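PDB 6KWA: 2-oxoglutarate (2OG) and Fe(II)-dependent oxygenase superfamily protein from Arabidopsis thaliana, which probably catalyses the irreversible oxidation of the plant hormone indole-3-acetic acid to inactive 2-oxoindole-3-acetic acid, using 2-oxoglutarate and a metal centre. Local coordinates for residues H34-T47 against Q108-L122. Residues are numbered along the deposited sequence; the frame is centred on the assembly and turned at random.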
# COMPACT_ATOMS: atom_id res chain seq x y z
N HIS A 34 -14.94 1.10 3.60
CA HIS A 34 -14.03 -0.01 3.35
C HIS A 34 -14.16 -1.20 4.28
O HIS A 34 -13.45 -2.18 4.13
CB HIS A 34 -12.60 0.51 3.34
CG HIS A 34 -12.33 1.52 4.40
ND1 HIS A 34 -12.36 1.21 5.74
CD2 HIS A 34 -12.01 2.83 4.32
CE1 HIS A 34 -12.08 2.30 6.45
NE2 HIS A 34 -11.85 3.29 5.61
N GLY A 35 -14.97 -1.05 5.33
CA GLY A 35 -15.14 -2.12 6.29
C GLY A 35 -14.08 -2.28 7.38
O GLY A 35 -14.18 -3.16 8.21
N VAL A 36 -13.06 -1.44 7.39
CA VAL A 36 -12.05 -1.50 8.44
C VAL A 36 -12.38 -0.58 9.61
O VAL A 36 -12.71 0.59 9.39
CB VAL A 36 -10.65 -1.13 7.92
CG1 VAL A 36 -9.61 -1.32 9.01
CG2 VAL A 36 -10.30 -1.98 6.69
N SER A 37 -12.35 -1.12 10.83
CA SER A 37 -12.68 -0.34 12.03
C SER A 37 -11.87 0.96 12.10
O SER A 37 -10.64 0.95 12.04
CB SER A 37 -12.42 -1.17 13.28
OG SER A 37 -12.22 -0.31 14.40
N LEU A 38 -12.56 2.08 12.29
CA LEU A 38 -11.91 3.38 12.34
C LEU A 38 -11.04 3.48 13.59
O LEU A 38 -9.92 3.99 13.54
CB LEU A 38 -12.97 4.48 12.33
CG LEU A 38 -13.59 4.95 11.01
CD1 LEU A 38 -14.23 3.80 10.29
CD2 LEU A 38 -14.68 5.97 11.32
N SER A 39 -11.53 2.94 14.70
CA SER A 39 -10.79 2.96 15.95
C SER A 39 -9.54 2.09 15.84
O SER A 39 -8.49 2.46 16.36
CB SER A 39 -11.69 2.47 17.10
OG SER A 39 -12.68 3.44 17.41
N LEU A 40 -9.66 0.95 15.16
CA LEU A 40 -8.51 0.08 14.93
C LEU A 40 -7.44 0.81 14.10
O LEU A 40 -6.24 0.69 14.36
CB LEU A 40 -8.93 -1.19 14.22
CG LEU A 40 -7.79 -2.12 13.82
CD1 LEU A 40 -6.94 -2.49 15.03
CD2 LEU A 40 -8.30 -3.35 13.08
N MET A 41 -7.87 1.57 13.11
CA MET A 41 -6.95 2.33 12.29
C MET A 41 -6.26 3.40 13.14
O MET A 41 -5.05 3.60 13.05
CB MET A 41 -7.69 2.98 11.12
CG MET A 41 -8.08 1.98 10.02
SD MET A 41 -9.09 2.74 8.74
CE MET A 41 -8.14 4.18 8.23
N ALA A 42 -7.03 4.07 14.00
CA ALA A 42 -6.44 5.13 14.83
C ALA A 42 -5.50 4.51 15.83
O ALA A 42 -4.42 5.04 16.10
CB ALA A 42 -7.51 5.95 15.51
N GLU A 43 -5.88 3.35 16.36
CA GLU A 43 -5.03 2.65 17.32
C GLU A 43 -3.75 2.18 16.64
O GLU A 43 -2.67 2.09 17.28
CB GLU A 43 -5.79 1.47 17.96
CG GLU A 43 -6.71 1.96 19.07
CD GLU A 43 -7.81 1.01 19.43
OE1 GLU A 43 -7.83 -0.14 18.93
OE2 GLU A 43 -8.72 1.44 20.17
N MET A 44 -3.86 1.82 15.37
CA MET A 44 -2.67 1.40 14.64
C MET A 44 -1.72 2.58 14.47
O MET A 44 -0.52 2.45 14.69
CB MET A 44 -3.03 0.79 13.28
CG MET A 44 -1.81 0.25 12.53
SD MET A 44 -1.08 -1.21 13.28
CE MET A 44 0.64 -0.75 13.37
N LYS A 45 -2.26 3.75 14.15
CA LYS A 45 -1.39 4.91 13.96
C LYS A 45 -0.69 5.33 15.27
O LYS A 45 0.48 5.74 15.25
CB LYS A 45 -2.17 6.08 13.38
CG LYS A 45 -1.28 7.24 13.01
CD LYS A 45 -2.06 8.49 12.65
CE LYS A 45 -1.12 9.65 12.37
NZ LYS A 45 -1.88 10.94 12.31
N LYS A 46 -1.37 5.21 16.40
CA LYS A 46 -0.76 5.55 17.68
C LYS A 46 0.35 4.54 17.99
O LYS A 46 1.43 4.91 18.46
CB LYS A 46 -1.79 5.52 18.81
CG LYS A 46 -2.91 6.55 18.73
CD LYS A 46 -3.79 6.41 19.99
CE LYS A 46 -4.88 7.46 20.08
NZ LYS A 46 -5.94 7.13 19.07
N THR A 47 0.08 3.26 17.73
CA THR A 47 1.08 2.21 17.93
C THR A 47 2.33 2.54 17.09
O THR A 47 3.44 2.38 17.56
CB THR A 47 0.53 0.82 17.56
OG1 THR A 47 -0.58 0.52 18.40
CG2 THR A 47 1.57 -0.29 17.71
N GLN A 108 -0.54 -3.54 21.98
CA GLN A 108 0.02 -3.20 20.69
C GLN A 108 0.11 -4.43 19.81
O GLN A 108 -0.08 -4.36 18.59
CB GLN A 108 1.39 -2.59 20.85
CG GLN A 108 1.35 -1.13 21.16
CD GLN A 108 2.66 -0.62 21.70
OE1 GLN A 108 3.63 -1.38 21.85
NE2 GLN A 108 2.73 0.68 21.91
N ARG A 109 0.37 -5.56 20.45
CA ARG A 109 0.47 -6.80 19.71
C ARG A 109 -0.89 -7.11 19.14
O ARG A 109 -1.00 -7.48 17.98
CB ARG A 109 0.95 -7.95 20.60
CG ARG A 109 1.07 -9.28 19.88
CD ARG A 109 1.63 -10.35 20.78
NE ARG A 109 2.91 -9.93 21.37
CZ ARG A 109 4.09 -10.32 20.91
NH1 ARG A 109 4.16 -11.13 19.85
NH2 ARG A 109 5.20 -9.91 21.50
N GLU A 110 -1.93 -6.90 19.95
CA GLU A 110 -3.27 -7.28 19.53
C GLU A 110 -3.81 -6.34 18.44
O GLU A 110 -4.53 -6.76 17.53
CB GLU A 110 -4.20 -7.29 20.73
CG GLU A 110 -4.36 -8.67 21.35
CD GLU A 110 -5.54 -8.74 22.31
OE1 GLU A 110 -6.12 -7.67 22.61
OE2 GLU A 110 -5.88 -9.86 22.77
N ILE A 111 -3.45 -5.06 18.55
CA ILE A 111 -3.80 -4.06 17.55
C ILE A 111 -3.22 -4.44 16.18
O ILE A 111 -3.89 -4.37 15.15
CB ILE A 111 -3.33 -2.68 17.97
CG1 ILE A 111 -4.14 -2.24 19.20
CG2 ILE A 111 -3.46 -1.67 16.81
CD1 ILE A 111 -3.60 -1.00 19.88
N MET A 112 -1.96 -4.85 16.20
CA MET A 112 -1.23 -5.21 15.01
C MET A 112 -1.85 -6.44 14.35
O MET A 112 -2.01 -6.52 13.13
CB MET A 112 0.22 -5.48 15.38
CG MET A 112 1.19 -5.37 14.24
SD MET A 112 2.02 -3.79 14.31
CE MET A 112 2.43 -3.71 16.05
N VAL A 113 -2.19 -7.42 15.17
CA VAL A 113 -2.74 -8.68 14.70
C VAL A 113 -4.09 -8.46 14.03
O VAL A 113 -4.37 -9.03 12.97
CB VAL A 113 -2.84 -9.69 15.87
CG1 VAL A 113 -3.76 -10.89 15.53
CG2 VAL A 113 -1.45 -10.16 16.24
N LYS A 114 -4.90 -7.59 14.63
CA LYS A 114 -6.23 -7.31 14.12
C LYS A 114 -6.17 -6.35 12.90
O LYS A 114 -7.01 -6.43 11.99
CB LYS A 114 -7.11 -6.76 15.24
CG LYS A 114 -7.46 -7.81 16.32
CD LYS A 114 -7.62 -9.23 15.72
CE LYS A 114 -7.48 -10.36 16.78
NZ LYS A 114 -7.95 -11.71 16.33
N TYR A 115 -5.23 -5.41 12.90
CA TYR A 115 -5.00 -4.55 11.74
C TYR A 115 -4.53 -5.35 10.53
O TYR A 115 -5.03 -5.18 9.42
CB TYR A 115 -3.96 -3.49 12.05
CG TYR A 115 -3.84 -2.43 10.99
CD1 TYR A 115 -4.64 -1.29 11.04
CD2 TYR A 115 -2.95 -2.55 9.93
CE1 TYR A 115 -4.52 -0.29 10.07
CE2 TYR A 115 -2.84 -1.58 8.96
CZ TYR A 115 -3.62 -0.46 9.04
OH TYR A 115 -3.51 0.51 8.08
N ALA A 116 -3.54 -6.22 10.75
CA ALA A 116 -3.01 -7.07 9.70
C ALA A 116 -4.11 -7.88 9.03
O ALA A 116 -4.17 -7.96 7.80
CB ALA A 116 -1.93 -8.01 10.25
N LYS A 117 -4.98 -8.46 9.83
CA LYS A 117 -5.96 -9.37 9.27
C LYS A 117 -7.05 -8.57 8.54
O LYS A 117 -7.50 -8.97 7.48
CB LYS A 117 -6.54 -10.24 10.39
CG LYS A 117 -7.98 -10.70 10.28
CD LYS A 117 -8.19 -11.77 11.38
CE LYS A 117 -9.61 -12.30 11.49
NZ LYS A 117 -9.89 -13.25 10.39
N ALA A 118 -7.41 -7.40 9.07
CA ALA A 118 -8.42 -6.56 8.45
C ALA A 118 -7.95 -5.97 7.14
O ALA A 118 -8.71 -5.92 6.17
CB ALA A 118 -8.82 -5.44 9.40
N ILE A 119 -6.71 -5.48 7.10
CA ILE A 119 -6.20 -4.81 5.92
C ILE A 119 -5.94 -5.82 4.84
O ILE A 119 -6.19 -5.56 3.67
CB ILE A 119 -4.93 -4.01 6.23
CG1 ILE A 119 -5.35 -2.76 6.97
CG2 ILE A 119 -4.30 -3.54 4.99
CD1 ILE A 119 -6.23 -1.87 6.14
N ASN A 120 -5.44 -6.97 5.26
CA ASN A 120 -5.19 -8.06 4.35
C ASN A 120 -6.49 -8.63 3.77
O ASN A 120 -6.54 -9.11 2.63
CB ASN A 120 -4.42 -9.15 5.08
CG ASN A 120 -3.97 -10.22 4.18
OD1 ASN A 120 -2.96 -10.07 3.48
ND2 ASN A 120 -4.70 -11.34 4.17
N GLY A 121 -7.55 -8.56 4.57
CA GLY A 121 -8.86 -9.01 4.14
C GLY A 121 -9.34 -8.08 3.02
O GLY A 121 -9.89 -8.54 2.00
N LEU A 122 -9.14 -6.78 3.22
CA LEU A 122 -9.52 -5.76 2.23
C LEU A 122 -8.74 -5.91 0.92
O LEU A 122 -9.30 -5.72 -0.17
CB LEU A 122 -9.30 -4.35 2.80
CG LEU A 122 -9.55 -3.17 1.85
CD1 LEU A 122 -10.97 -3.19 1.33
CD2 LEU A 122 -9.29 -1.84 2.49
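Glu43 O accepts two hydrogen bonds, from Thr47 N and, at 2.8 Å, from Thr47 OG1, which reach it from opposite faces of its carbonyl plane. The OG1 bond helps fix the Thr47 side chain, with OG1 beside Ile111 CD1 and CG2 3.6 Å from Gln108 CG. The amide of Gln108 is held by Ser105, Asp50 and Arg54.

The rest of the contact is mainly apolar. The Tyr115 ring lies between Met44 of the other helix and Ile119 of its own. Met44 CG sits 3.6 Å from the ring centre, a CH-pi contact over one face. Ile119 CG1 covers the opposite face, toward the rim. Met44 has CG anti to the backbone N (chi1 -176°) and bends beyond it. This lays SD over the same ring face, a Met-aromatic contact, and brings CE 3.5 Å from Met112 SD. Tyr115 OH hydrogen-bonds to Gln179 OE1. With an alanine at Tyr115, Met44 is likely to lose its aromatic partner and Gln179 OE1 its hydroxyl, leaving a gap where the helices meet the sheet.

Leu40 is a knob among Ile111, Lys114, Tyr115 and Ala118, with CD2 3.5 Å from Lys114 O. Ile111 returns the fit among Leu40, Glu43, Met44 and Thr47. Before the helix, Val36 CG2 meets Ile119 CD1 at 4.1 Å. Within this loop, His34 ND1 accepts a hydrogen bond from Val36 N in its ring plane, while NE2 bonds to Asn205 O.

The axes of segments 38-47 and 108-122 come within 9.5 Å and cross at -126°. This is knobs-into-holes packing of two helices against the major sheet of the double-stranded beta-helix fold of 2-oxoglutarate-dependent oxygenases, where Met44 and Tyr115 rest on Ile241 of strand 237-245.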